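Local atomic coordinates of nucleoporin nup120 (Schizosaccharomyces pombe, PDB entry 4GQ2), a protein that serves as a structural component of the nuclear pore complex, whose nucleoporins can also act as docking partners for nuclear transport factors. Residues A[25-30]-A[106-111]; A[126-131]-A[140-145]; A[289-294]-A[352-357]; A[733-738]-A[769-774]; A[812-817]-A[834-839]. All blocks are in the same frame, centred on the assembly; numbering follows the deposited sequence.

How the contacts relate
The five contacts fall into two groups along the chain. Contacts 1, 2 and 3 lie among the sheets of the beta-propeller. Contacts 4 and 5 lie in the helical part. Contacts 1 and 2 have centres about 15 Å apart and touch, with F107 CZ 4.0 Å from I141 CD1. Contact 3 stands apart, its centre about 26 Å from that of contact 2. Contacts 4 and 5 have centres about 13 Å apart and share a packed interface. There E737 OE2 lies 2.7 Å from W835 NE1, a probable hydrogen bond, and F734 packs against both L816 and W835. Contacts 1 and 5 have centres about 53 Å apart, on opposite sides of the chain's centre.

Contact 1: A[25-30]-A[106-111]; sequences LWVPAL and HFPSNV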
# COMPACT_ATOMS: atom_id res chain seq x y z
N LEU A 25 -12.44 24.62 -15.16
CA LEU A 25 -13.04 25.50 -16.15
C LEU A 25 -14.25 26.24 -15.59
O LEU A 25 -14.96 25.72 -14.72
CB LEU A 25 -13.47 24.71 -17.37
CG LEU A 25 -12.46 23.85 -18.13
CD1 LEU A 25 -13.14 23.26 -19.36
CD2 LEU A 25 -11.25 24.68 -18.52
N TRP A 26 -14.47 27.45 -16.09
CA TRP A 26 -15.65 28.26 -15.77
C TRP A 26 -16.39 28.58 -17.03
O TRP A 26 -15.79 29.10 -17.99
CB TRP A 26 -15.26 29.56 -15.09
CG TRP A 26 -14.87 29.39 -13.64
CD1 TRP A 26 -15.64 29.68 -12.52
CD2 TRP A 26 -13.60 28.87 -13.11
NE1 TRP A 26 -14.95 29.40 -11.36
CE2 TRP A 26 -13.72 28.91 -11.65
CE3 TRP A 26 -12.42 28.40 -13.68
CZ2 TRP A 26 -12.69 28.49 -10.81
CZ3 TRP A 26 -11.39 27.99 -12.83
CH2 TRP A 26 -11.52 28.03 -11.43
N VAL A 27 -17.68 28.28 -17.06
CA VAL A 27 -18.53 28.64 -18.20
C VAL A 27 -18.66 30.17 -18.25
O VAL A 27 -18.63 30.83 -17.20
CB VAL A 27 -19.92 27.96 -18.14
CG1 VAL A 27 -19.77 26.44 -18.16
CG2 VAL A 27 -20.72 28.40 -16.93
N PRO A 28 -18.76 30.75 -19.47
CA PRO A 28 -18.91 32.21 -19.60
C PRO A 28 -20.08 32.74 -18.79
O PRO A 28 -21.16 32.14 -18.79
CB PRO A 28 -19.17 32.39 -21.10
CG PRO A 28 -18.47 31.24 -21.73
CD PRO A 28 -18.68 30.09 -20.79
N ALA A 29 -19.87 33.85 -18.08
CA ALA A 29 -20.90 34.46 -17.24
C ALA A 29 -21.97 35.19 -18.04
O ALA A 29 -21.67 35.84 -19.05
CB ALA A 29 -20.27 35.39 -16.21
N LEU A 30 -23.22 35.08 -17.60
CA LEU A 30 -24.36 35.77 -18.22
C LEU A 30 -25.08 36.67 -17.21
O LEU A 30 -24.73 36.70 -16.03
CB LEU A 30 -25.31 34.77 -18.87
CG LEU A 30 -25.19 34.55 -20.38
CD1 LEU A 30 -23.84 33.96 -20.80
CD2 LEU A 30 -26.32 33.66 -20.89
N HIS A 106 -17.16 24.65 -13.52
CA HIS A 106 -17.95 25.45 -12.59
C HIS A 106 -19.04 26.18 -13.31
O HIS A 106 -18.84 26.64 -14.45
CB HIS A 106 -17.09 26.47 -11.84
CG HIS A 106 -15.93 25.86 -11.11
ND1 HIS A 106 -15.98 25.57 -9.79
CD2 HIS A 106 -14.66 25.50 -11.54
CE1 HIS A 106 -14.80 25.06 -9.40
NE2 HIS A 106 -13.99 25.01 -10.48
N PHE A 107 -20.18 26.29 -12.64
CA PHE A 107 -21.38 26.92 -13.18
C PHE A 107 -21.84 28.02 -12.23
O PHE A 107 -21.51 27.97 -11.04
CB PHE A 107 -22.49 25.88 -13.33
CG PHE A 107 -22.26 24.90 -14.44
CD1 PHE A 107 -21.48 23.76 -14.23
CD2 PHE A 107 -22.82 25.10 -15.69
CE1 PHE A 107 -21.27 22.86 -15.25
CE2 PHE A 107 -22.61 24.20 -16.72
CZ PHE A 107 -21.83 23.07 -16.50
N PRO A 108 -22.58 29.02 -12.75
CA PRO A 108 -23.12 30.10 -11.90
C PRO A 108 -24.34 29.63 -11.11
O PRO A 108 -24.74 30.29 -10.15
CB PRO A 108 -23.54 31.18 -12.91
CG PRO A 108 -23.07 30.72 -14.25
CD PRO A 108 -22.91 29.24 -14.17
N SER A 109 -24.91 28.51 -11.54
CA SER A 109 -26.05 27.88 -10.88
C SER A 109 -25.92 26.36 -10.97
O SER A 109 -25.31 25.85 -11.91
CB SER A 109 -27.35 28.34 -11.53
OG SER A 109 -28.41 27.45 -11.26
N ASN A 110 -26.51 25.65 -10.00
CA ASN A 110 -26.45 24.19 -9.94
C ASN A 110 -27.04 23.51 -11.18
O ASN A 110 -28.15 23.83 -11.59
CB ASN A 110 -27.17 23.66 -8.69
CG ASN A 110 -26.27 23.65 -7.45
OD1 ASN A 110 -25.07 23.44 -7.54
ND2 ASN A 110 -26.87 23.88 -6.29
N VAL A 111 -26.28 22.59 -11.77
CA VAL A 111 -26.83 21.74 -12.83
C VAL A 111 -28.02 20.98 -12.24
O VAL A 111 -27.94 20.48 -11.12
CB VAL A 111 -25.78 20.75 -13.38
CG1 VAL A 111 -26.37 19.91 -14.50
CG2 VAL A 111 -24.54 21.49 -13.87
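The W26 indole and the H106 imidazole form an offset stack, with planes 12° apart and H106 CD2 3.5 Å from W26 CE2. H106 CB lies over the five-membered ring of the same indole. At the edge of the imidazole, in its plane, L25 O sits 3.2 Å from H106 CD2. Both rings leave the backbone with CG anti to the carbonyl carbon (chi1 -76° in W26, -56° in H106), and the side chains run side by side. The backbones that carry them make a parallel beta bridge, which joins strand 21-26 to strand 101-106 in a mixed sheet of the beta-propeller. H106 N donates to L25 O at 2.7 Å, and V27 N to H106 O at 3.3 Å. An alanine in place of H106 removes the imidazole, and the indole, left unstacked, would probably turn more freely. Beyond the bridge, V27 CG1 lies over a face of the F107 ring, 3.9 Å from CE2. V27 CG2 meets P108 CD at 3.6 Å. Y139 meets F107 edge-to-face.

Contact 2: A[126-131]-A[140-145]; sequences TTIIYA and YIRLSK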
# COMPACT_ATOMS: atom_id res chain seq x y z
N THR A 126 -15.11 14.52 -31.55
CA THR A 126 -15.30 15.27 -30.30
C THR A 126 -16.60 14.90 -29.58
O THR A 126 -17.62 14.59 -30.21
CB THR A 126 -15.21 16.80 -30.52
OG1 THR A 126 -15.80 17.48 -29.40
CG2 THR A 126 -15.93 17.24 -31.78
N THR A 127 -16.55 14.92 -28.25
CA THR A 127 -17.70 14.62 -27.41
C THR A 127 -18.34 15.92 -26.93
O THR A 127 -17.64 16.88 -26.57
CB THR A 127 -17.32 13.73 -26.20
OG1 THR A 127 -16.66 12.54 -26.67
CG2 THR A 127 -18.54 13.32 -25.41
N ILE A 128 -19.67 15.94 -26.92
CA ILE A 128 -20.47 17.10 -26.55
C ILE A 128 -21.22 16.85 -25.25
O ILE A 128 -21.74 15.75 -25.03
CB ILE A 128 -21.45 17.46 -27.70
CG1 ILE A 128 -20.79 18.43 -28.69
CG2 ILE A 128 -22.75 18.05 -27.19
CD1 ILE A 128 -19.90 17.77 -29.73
N ILE A 129 -21.27 17.86 -24.38
CA ILE A 129 -22.16 17.81 -23.22
C ILE A 129 -23.21 18.93 -23.27
O ILE A 129 -22.87 20.11 -23.40
CB ILE A 129 -21.41 17.92 -21.88
CG1 ILE A 129 -20.28 16.90 -21.81
CG2 ILE A 129 -22.37 17.72 -20.70
CD1 ILE A 129 -19.24 17.24 -20.77
N TYR A 130 -24.48 18.54 -23.16
CA TYR A 130 -25.57 19.46 -22.89
C TYR A 130 -25.82 19.49 -21.39
O TYR A 130 -25.99 18.44 -20.77
CB TYR A 130 -26.86 18.99 -23.57
CG TYR A 130 -26.81 18.88 -25.08
CD1 TYR A 130 -27.04 19.99 -25.89
CD2 TYR A 130 -26.57 17.65 -25.69
CE1 TYR A 130 -27.00 19.88 -27.28
CE2 TYR A 130 -26.53 17.53 -27.07
CZ TYR A 130 -26.75 18.65 -27.86
OH TYR A 130 -26.72 18.52 -29.23
N ALA A 131 -25.85 20.69 -20.82
CA ALA A 131 -26.13 20.88 -19.40
C ALA A 131 -27.10 22.02 -19.16
O ALA A 131 -26.97 23.10 -19.74
CB ALA A 131 -24.84 21.11 -18.62
N TYR A 140 -23.65 24.28 -23.97
CA TYR A 140 -23.22 23.36 -25.01
C TYR A 140 -21.69 23.27 -24.96
O TYR A 140 -20.99 24.14 -25.50
CB TYR A 140 -23.72 23.84 -26.38
CG TYR A 140 -23.39 22.94 -27.54
CD1 TYR A 140 -24.19 21.85 -27.86
CD2 TYR A 140 -22.27 23.19 -28.33
CE1 TYR A 140 -23.89 21.03 -28.93
CE2 TYR A 140 -21.96 22.37 -29.41
CZ TYR A 140 -22.77 21.30 -29.71
OH TYR A 140 -22.43 20.50 -30.78
N ILE A 141 -21.20 22.21 -24.31
CA ILE A 141 -19.78 22.07 -24.00
C ILE A 141 -19.09 21.04 -24.89
O ILE A 141 -19.49 19.87 -24.93
CB ILE A 141 -19.55 21.71 -22.51
CG1 ILE A 141 -20.12 22.80 -21.60
CG2 ILE A 141 -18.07 21.52 -22.22
CD1 ILE A 141 -20.39 22.33 -20.19
N ARG A 142 -18.05 21.48 -25.59
CA ARG A 142 -17.24 20.59 -26.43
C ARG A 142 -16.02 20.08 -25.66
O ARG A 142 -15.22 20.87 -25.16
CB ARG A 142 -16.78 21.29 -27.70
CG ARG A 142 -17.78 21.29 -28.85
CD ARG A 142 -17.05 21.60 -30.15
NE ARG A 142 -17.90 22.17 -31.19
CZ ARG A 142 -18.28 23.45 -31.26
NH1 ARG A 142 -17.90 24.31 -30.32
NH2 ARG A 142 -19.04 23.86 -32.26
N LEU A 143 -15.89 18.76 -25.57
CA LEU A 143 -14.79 18.15 -24.83
C LEU A 143 -13.60 17.90 -25.73
O LEU A 143 -13.73 17.35 -26.82
CB LEU A 143 -15.22 16.81 -24.22
CG LEU A 143 -16.20 16.81 -23.05
CD1 LEU A 143 -16.66 15.39 -22.77
CD2 LEU A 143 -15.58 17.44 -21.81
N SER A 144 -12.43 18.32 -25.26
CA SER A 144 -11.18 17.93 -25.89
C SER A 144 -10.55 16.79 -25.10
O SER A 144 -10.45 16.84 -23.86
CB SER A 144 -10.24 19.13 -25.98
OG SER A 144 -9.00 18.75 -26.56
N LYS A 145 -10.14 15.74 -25.82
CA LYS A 145 -9.39 14.63 -25.22
C LYS A 145 -8.10 15.11 -24.55
O LYS A 145 -7.66 14.54 -23.55
CB LYS A 145 -9.07 13.56 -26.27
CG LYS A 145 -10.28 12.75 -26.70
CD LYS A 145 -9.90 11.65 -27.67
CE LYS A 145 -11.14 10.84 -28.07
NZ LYS A 145 -10.79 9.68 -28.93
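Y140 turns its ring edge toward the face of Y130 in an offset edge-to-face pair. The centroids of the Y130 and Y140 rings are 5.4 Å apart and the planes meet at 64°. Y140 CD1 comes within 3.5 Å of Y130 CE1. The two phenols reach out side by side although their first torsions differ: CG is anti to the backbone N in Y140 (chi1 -178°) and anti to the carbonyl carbon in Y130 (chi1 -61°). Each hydroxyl bonds a backbone oxygen of the loop between strands 173-178 and 183-188, S180 O for Y130 and T181 O for Y140. I128 packs against the same group, its CG1 3.6 Å from Y140 CZ, and its CG2 also lies over a face of the Y130 ring, offset toward its rim. The R142 guanidinium lies with one face toward Y140 CE2. T127, I129 and L143 meet on the other side of the sheet. I129 CD1 and T127 CG2 both touch L143 CD1, the former at 3.8 Å. Three backbone bonds join segments 126-131 and 140-145. I129 N donates to I141 O at 2.7 Å, I141 N returns to I129 O at 2.8 Å, and L143 N donates to T127 O at 2.8 Å. I129 and I141 are thus a hydrogen-bonded antiparallel pair. This is the central hairpin of a four-stranded antiparallel sheet, the form of a beta-propeller blade.

Contact 3: A[289-294]-A[352-357]; sequences TSDHTT and LISSEG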
# COMPACT_ATOMS: atom_id res chain seq x y z
N THR A 289 -36.01 1.98 -20.44
CA THR A 289 -34.66 1.83 -20.99
C THR A 289 -34.67 0.95 -22.24
O THR A 289 -35.56 0.12 -22.42
CB THR A 289 -33.65 1.28 -19.95
OG1 THR A 289 -32.32 1.61 -20.36
CG2 THR A 289 -33.78 -0.24 -19.81
N SER A 290 -33.68 1.14 -23.11
CA SER A 290 -33.55 0.32 -24.31
C SER A 290 -32.24 -0.45 -24.31
O SER A 290 -31.29 -0.05 -23.64
CB SER A 290 -33.67 1.18 -25.57
OG SER A 290 -32.45 1.85 -25.87
N ASP A 291 -32.19 -1.55 -25.06
CA ASP A 291 -30.98 -2.35 -25.13
C ASP A 291 -29.94 -1.68 -26.02
O ASP A 291 -30.28 -1.02 -27.00
CB ASP A 291 -31.27 -3.79 -25.57
CG ASP A 291 -31.81 -3.88 -26.98
OD1 ASP A 291 -32.83 -3.23 -27.27
OD2 ASP A 291 -31.21 -4.61 -27.79
N HIS A 292 -28.67 -1.85 -25.65
CA HIS A 292 -27.57 -1.10 -26.24
C HIS A 292 -27.09 -1.65 -27.56
O HIS A 292 -26.45 -0.94 -28.34
CB HIS A 292 -26.40 -1.02 -25.26
CG HIS A 292 -26.76 -0.37 -23.94
ND1 HIS A 292 -26.45 0.91 -23.66
CD2 HIS A 292 -27.42 -0.87 -22.82
CE1 HIS A 292 -26.89 1.22 -22.42
NE2 HIS A 292 -27.49 0.13 -21.91
N THR A 293 -27.40 -2.92 -27.82
CA THR A 293 -26.95 -3.58 -29.04
C THR A 293 -27.80 -3.17 -30.25
O THR A 293 -27.32 -2.46 -31.14
CB THR A 293 -26.85 -5.12 -28.86
OG1 THR A 293 -27.03 -5.77 -30.13
CG2 THR A 293 -27.90 -5.62 -27.89
N THR A 294 -29.06 -3.60 -30.28
CA THR A 294 -29.99 -3.18 -31.32
C THR A 294 -31.09 -2.36 -30.67
O THR A 294 -31.95 -2.91 -29.99
CB THR A 294 -30.63 -4.39 -32.05
OG1 THR A 294 -31.22 -5.28 -31.10
CG2 THR A 294 -29.58 -5.14 -32.88
N LEU A 352 -30.98 -2.88 -19.86
CA LEU A 352 -31.42 -4.03 -20.64
C LEU A 352 -30.39 -4.40 -21.70
O LEU A 352 -29.89 -3.53 -22.42
CB LEU A 352 -32.79 -3.75 -21.28
CG LEU A 352 -33.40 -4.76 -22.25
CD1 LEU A 352 -33.84 -6.02 -21.53
CD2 LEU A 352 -34.57 -4.13 -22.99
N ILE A 353 -30.09 -5.69 -21.80
CA ILE A 353 -29.08 -6.19 -22.75
C ILE A 353 -29.57 -7.45 -23.46
O ILE A 353 -29.87 -8.46 -22.82
CB ILE A 353 -27.73 -6.47 -22.05
CG1 ILE A 353 -27.18 -5.22 -21.35
CG2 ILE A 353 -26.69 -7.00 -23.04
CD1 ILE A 353 -27.52 -5.12 -19.88
N SER A 354 -29.66 -7.39 -24.79
CA SER A 354 -29.92 -8.57 -25.62
C SER A 354 -28.61 -9.13 -26.16
O SER A 354 -27.66 -8.38 -26.40
CB SER A 354 -30.90 -8.26 -26.75
OG SER A 354 -30.42 -7.22 -27.59
N SER A 355 -28.57 -10.44 -26.37
CA SER A 355 -27.30 -11.14 -26.59
C SER A 355 -26.83 -11.30 -28.05
O SER A 355 -25.87 -12.04 -28.31
CB SER A 355 -27.32 -12.50 -25.88
OG SER A 355 -28.49 -13.23 -26.21
N GLU A 356 -27.50 -10.61 -28.97
CA GLU A 356 -27.18 -10.67 -30.42
C GLU A 356 -27.44 -12.04 -31.06
O GLU A 356 -27.52 -12.14 -32.28
CB GLU A 356 -25.74 -10.22 -30.70
CG GLU A 356 -25.52 -8.72 -30.65
CD GLU A 356 -24.05 -8.33 -30.62
OE1 GLU A 356 -23.32 -8.82 -29.72
OE2 GLU A 356 -23.63 -7.54 -31.48
N GLY A 357 -27.57 -13.07 -30.23
CA GLY A 357 -27.85 -14.42 -30.70
C GLY A 357 -29.10 -15.04 -30.09
O GLY A 357 -29.01 -15.94 -29.26
O HOH W 1 -30.61 -0.35 -20.79
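S354 OG donates to D291 OD2 at 2.7 Å, approaching 36° out of the carboxylate plane. It is the one direct hydrogen bond between segments 289-294 and 352-357. D291 CA lies 3.2 Å from L352 O, a CA-H...O contact. T289 CG2 rests 3.9 Å from L352 CB. A water bridges the two segments: it accepts from L352 N at 2.7 Å, donates to S290 O at 2.9 Å and bonds T289 OG1. D291 CG lies between the backbone N and the carbonyl carbon (chi1 65°), which brings OD2 to S354. OD1 accepts from F297 N, a second hold on the carboxylate. L352 O lies at the edge of the H292 ring, near its plane, on the CD2 side, while H292 NE2 is bonded to Q351 OE1. Strand 288-290 edges a four-stranded propeller sheet, and strand 346-354 edges the following, larger mixed sheet, next to strand 361-370. L352 packs on F297 and A299 of strand 297-302, and S290 on I242 and L244 of strand 238-244.

Contact 4: A[733-738]-A[769-774]; sequences SFLLEN and TALQFF
A capping box opens helix 770-777 where A770 and L771 meet N738, near the end of helix 719-739. The contact thus joins the end of one helix to the start of another in the helical part of the protein. The two short helix segments approach to 8.9 Å between axes. In the capping box, T769 OG1 accepts from Q772 N at 3.0 Å. T769 N donates back to Q772 OE1, from above the plane of that carbonyl. The two reciprocal bonds tie T769 to the first turn of helix 770-777. One weak bond spans the helices: L771 N reaches N738 O at 3.0 Å, bent to 124° at the hydrogen. The N738 amide turns back on its own helix. Its ND2 donates to F734 O at 2.8 Å, with that oxygen in the amide plane, and also lies over the centre of the F734 ring. The rotation is held by this bond, and N738 OD1 faces A770 CB at 3.2 Å. L771 CB packs against the backbone carbonyl of N738. L735 completes the buried interface and crosses F774 at about a right angle. F774 carries CG anti to the backbone N (chi1 175°), which brings its ring to L735. L735 CD2 sits squarely over one face of the F774 ring, 3.8 Å from the centroid and 6° off the ring normal.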
# COMPACT_ATOMS: atom_id res chain seq x y z
N SER A 733 1.37 -13.07 0.43
CA SER A 733 1.74 -12.07 1.44
C SER A 733 2.66 -11.01 0.88
O SER A 733 2.55 -9.84 1.22
CB SER A 733 2.36 -12.73 2.68
OG SER A 733 1.47 -13.69 3.24
N PHE A 734 3.58 -11.42 0.00
CA PHE A 734 4.40 -10.48 -0.75
C PHE A 734 3.54 -9.45 -1.50
O PHE A 734 3.69 -8.23 -1.31
CB PHE A 734 5.33 -11.25 -1.69
CG PHE A 734 5.95 -10.42 -2.77
CD1 PHE A 734 6.98 -9.54 -2.47
CD2 PHE A 734 5.54 -10.55 -4.10
CE1 PHE A 734 7.57 -8.78 -3.48
CE2 PHE A 734 6.12 -9.80 -5.10
CZ PHE A 734 7.13 -8.90 -4.79
N LEU A 735 2.61 -9.92 -2.32
CA LEU A 735 1.72 -9.02 -3.05
C LEU A 735 0.82 -8.16 -2.17
O LEU A 735 0.53 -7.01 -2.52
CB LEU A 735 0.90 -9.78 -4.09
CG LEU A 735 1.74 -10.36 -5.25
CD1 LEU A 735 0.92 -11.35 -6.05
CD2 LEU A 735 2.29 -9.26 -6.15
N LEU A 736 0.38 -8.69 -1.03
CA LEU A 736 -0.41 -7.91 -0.08
C LEU A 736 0.41 -6.73 0.47
O LEU A 736 -0.13 -5.64 0.71
CB LEU A 736 -0.98 -8.79 1.05
CG LEU A 736 -2.18 -9.65 0.63
CD1 LEU A 736 -2.61 -10.63 1.71
CD2 LEU A 736 -3.36 -8.77 0.23
N GLU A 737 1.71 -6.93 0.63
CA GLU A 737 2.61 -5.86 1.02
C GLU A 737 2.76 -4.84 -0.12
O GLU A 737 3.09 -3.68 0.12
CB GLU A 737 3.98 -6.42 1.45
CG GLU A 737 4.59 -5.67 2.63
CD GLU A 737 6.02 -6.09 2.95
OE1 GLU A 737 6.93 -5.22 2.91
OE2 GLU A 737 6.24 -7.29 3.26
N ASN A 738 2.50 -5.26 -1.35
CA ASN A 738 2.58 -4.35 -2.50
C ASN A 738 1.35 -3.43 -2.59
O ASN A 738 1.38 -2.39 -3.26
CB ASN A 738 2.77 -5.14 -3.80
CG ASN A 738 4.22 -5.56 -4.03
OD1 ASN A 738 4.88 -5.01 -4.91
ND2 ASN A 738 4.71 -6.53 -3.26
N THR A 769 0.66 2.68 -6.89
CA THR A 769 1.07 1.64 -5.94
C THR A 769 1.85 0.53 -6.61
O THR A 769 1.75 0.32 -7.83
CB THR A 769 -0.12 1.02 -5.19
OG1 THR A 769 -0.82 0.14 -6.07
CG2 THR A 769 -1.08 2.11 -4.69
N ALA A 770 2.62 -0.19 -5.81
CA ALA A 770 3.34 -1.37 -6.28
C ALA A 770 2.40 -2.46 -6.83
O ALA A 770 2.77 -3.19 -7.75
CB ALA A 770 4.22 -1.94 -5.18
N LEU A 771 1.20 -2.57 -6.26
CA LEU A 771 0.24 -3.58 -6.73
C LEU A 771 -0.41 -3.18 -8.05
O LEU A 771 -0.77 -4.04 -8.85
CB LEU A 771 -0.81 -3.89 -5.66
CG LEU A 771 -1.74 -5.07 -5.93
CD1 LEU A 771 -0.97 -6.37 -6.12
CD2 LEU A 771 -2.78 -5.22 -4.82
N GLN A 772 -0.56 -1.88 -8.29
CA GLN A 772 -1.04 -1.38 -9.58
C GLN A 772 0.02 -1.60 -10.66
O GLN A 772 -0.30 -1.94 -11.80
CB GLN A 772 -1.44 0.11 -9.49
CG GLN A 772 -2.61 0.40 -8.56
CD GLN A 772 -2.79 1.87 -8.22
OE1 GLN A 772 -1.91 2.70 -8.46
NE2 GLN A 772 -3.94 2.20 -7.65
N PHE A 773 1.28 -1.42 -10.29
CA PHE A 773 2.43 -1.70 -11.17
C PHE A 773 2.43 -3.19 -11.56
O PHE A 773 2.53 -3.53 -12.74
CB PHE A 773 3.70 -1.32 -10.42
CG PHE A 773 4.96 -1.42 -11.23
CD1 PHE A 773 5.63 -2.62 -11.36
CD2 PHE A 773 5.53 -0.28 -11.80
CE1 PHE A 773 6.82 -2.71 -12.08
CE2 PHE A 773 6.72 -0.35 -12.52
CZ PHE A 773 7.37 -1.57 -12.65
N PHE A 774 2.31 -4.08 -10.57
CA PHE A 774 2.16 -5.51 -10.83
C PHE A 774 0.98 -5.77 -11.77
O PHE A 774 1.08 -6.58 -12.70
CB PHE A 774 1.94 -6.26 -9.52
CG PHE A 774 1.66 -7.73 -9.69
CD1 PHE A 774 2.68 -8.62 -10.01
CD2 PHE A 774 0.38 -8.23 -9.51
CE1 PHE A 774 2.43 -9.98 -10.14
CE2 PHE A 774 0.12 -9.59 -9.65
CZ PHE A 774 1.15 -10.47 -9.97

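Contact 5: A[812-817]-A[834-839]; sequences LVTELV and GWLNSD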
# COMPACT_ATOMS: atom_id res chain seq x y z
N LEU A 812 8.51 -15.10 -8.96
CA LEU A 812 7.64 -13.93 -9.07
C LEU A 812 8.17 -12.70 -8.33
O LEU A 812 8.04 -11.57 -8.83
CB LEU A 812 6.24 -14.30 -8.57
CG LEU A 812 5.00 -13.42 -8.75
CD1 LEU A 812 4.98 -12.24 -7.78
CD2 LEU A 812 4.83 -12.98 -10.20
N VAL A 813 8.77 -12.90 -7.17
CA VAL A 813 9.34 -11.79 -6.40
C VAL A 813 10.46 -11.15 -7.21
O VAL A 813 10.49 -9.93 -7.38
CB VAL A 813 9.87 -12.22 -5.02
CG1 VAL A 813 10.59 -11.08 -4.34
CG2 VAL A 813 8.73 -12.71 -4.15
N THR A 814 11.35 -11.98 -7.74
CA THR A 814 12.47 -11.47 -8.52
C THR A 814 11.97 -10.68 -9.72
O THR A 814 12.44 -9.57 -9.97
CB THR A 814 13.41 -12.60 -8.96
OG1 THR A 814 13.84 -13.34 -7.81
CG2 THR A 814 14.62 -12.02 -9.66
N GLU A 815 11.01 -11.25 -10.44
CA GLU A 815 10.42 -10.61 -11.61
C GLU A 815 9.82 -9.25 -11.28
O GLU A 815 10.13 -8.26 -11.94
CB GLU A 815 9.34 -11.51 -12.23
CG GLU A 815 9.88 -12.76 -12.91
CD GLU A 815 8.79 -13.61 -13.55
OE1 GLU A 815 7.61 -13.19 -13.56
OE2 GLU A 815 9.11 -14.71 -14.04
N LEU A 816 8.97 -9.20 -10.26
CA LEU A 816 8.30 -7.95 -9.92
C LEU A 816 9.30 -6.90 -9.43
O LEU A 816 9.31 -5.77 -9.94
CB LEU A 816 7.16 -8.16 -8.91
CG LEU A 816 6.48 -6.89 -8.38
CD1 LEU A 816 5.94 -6.05 -9.54
CD2 LEU A 816 5.37 -7.23 -7.40
N VAL A 817 10.15 -7.28 -8.48
CA VAL A 817 11.17 -6.37 -7.93
C VAL A 817 12.14 -5.88 -9.00
O VAL A 817 12.51 -4.69 -9.02
CB VAL A 817 11.94 -7.01 -6.75
CG1 VAL A 817 13.05 -6.10 -6.26
CG2 VAL A 817 10.99 -7.31 -5.60
N GLY A 834 13.43 -8.23 1.56
CA GLY A 834 13.46 -9.43 2.39
C GLY A 834 12.72 -10.62 1.79
O GLY A 834 12.86 -11.74 2.26
N TRP A 835 11.95 -10.38 0.73
CA TRP A 835 11.20 -11.42 0.02
C TRP A 835 11.99 -12.09 -1.07
O TRP A 835 11.64 -13.20 -1.48
CB TRP A 835 9.95 -10.81 -0.61
CG TRP A 835 8.92 -10.35 0.38
CD1 TRP A 835 8.58 -9.05 0.71
CD2 TRP A 835 8.04 -11.19 1.23
NE1 TRP A 835 7.58 -9.02 1.66
CE2 TRP A 835 7.21 -10.27 2.01
CE3 TRP A 835 7.86 -12.56 1.39
CZ2 TRP A 835 6.24 -10.72 2.90
CZ3 TRP A 835 6.89 -13.00 2.30
CH2 TRP A 835 6.10 -12.10 3.04
N LEU A 836 13.05 -11.43 -1.56
CA LEU A 836 13.90 -12.01 -2.62
C LEU A 836 14.60 -13.25 -2.10
O LEU A 836 15.11 -13.25 -0.98
CB LEU A 836 14.92 -10.99 -3.14
CG LEU A 836 14.40 -9.89 -4.06
CD1 LEU A 836 15.43 -8.78 -4.20
CD2 LEU A 836 14.02 -10.44 -5.44
N ASN A 837 14.60 -14.31 -2.90
CA ASN A 837 15.17 -15.58 -2.48
C ASN A 837 16.68 -15.65 -2.72
O ASN A 837 17.31 -14.62 -2.98
CB ASN A 837 14.42 -16.77 -3.12
CG ASN A 837 14.55 -16.82 -4.65
OD1 ASN A 837 15.47 -16.25 -5.24
ND2 ASN A 837 13.64 -17.54 -5.28
N SER A 838 17.26 -16.85 -2.66
CA SER A 838 18.71 -17.05 -2.73
C SER A 838 19.29 -17.40 -4.10
O SER A 838 20.49 -17.64 -4.21
CB SER A 838 19.14 -18.11 -1.73
OG SER A 838 18.94 -17.64 -0.41
N ASP A 839 18.46 -17.44 -5.14
CA ASP A 839 18.94 -17.59 -6.52
C ASP A 839 19.95 -16.48 -6.86
O ASP A 839 19.82 -15.35 -6.38
CB ASP A 839 17.77 -17.55 -7.52
CG ASP A 839 16.68 -18.56 -7.21
OD1 ASP A 839 16.99 -19.63 -6.65
OD2 ASP A 839 15.50 -18.29 -7.53
O HOH W 2 13.33 -14.02 -5.42
O HOH W 3 15.13 -15.65 -8.42
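An Asx turn at N837 ends the loop that passes V813 and T814 in the first turn of helix 812-822, in the HEAT-repeat region. N837 OD1 accepts from D839 N at 3.2 Å. D839 stands at the N-cap of helix 840-852, but its side chain makes no capping bond there. L836 brings most of the apolar packing. Its CD2 lies 3.7 Å from V813 CG1 and 3.6 Å from T814 CA, and its CD1 meets V817 CG1 tip to tip at 4.1 Å. V813 has CG1 anti to the backbone N (chi1 174°), and that methyl also packs 3.8 Å from W835 CB. An alanine in place of V813 would probably open a gap beside L836 and W835 and leave the leucine freer to turn. The polar link runs through two waters, both bonded to T814 OG1. One accepts from N837 N at 2.8 Å, and the other donates to D839 OD2 at 2.8 Å. No direct hydrogen bond crosses. Around the contact, V813 touches R730 of helix 719-739. T814 and N837 rest on A842, and V817 on L845 and I849, all of helix 840-852.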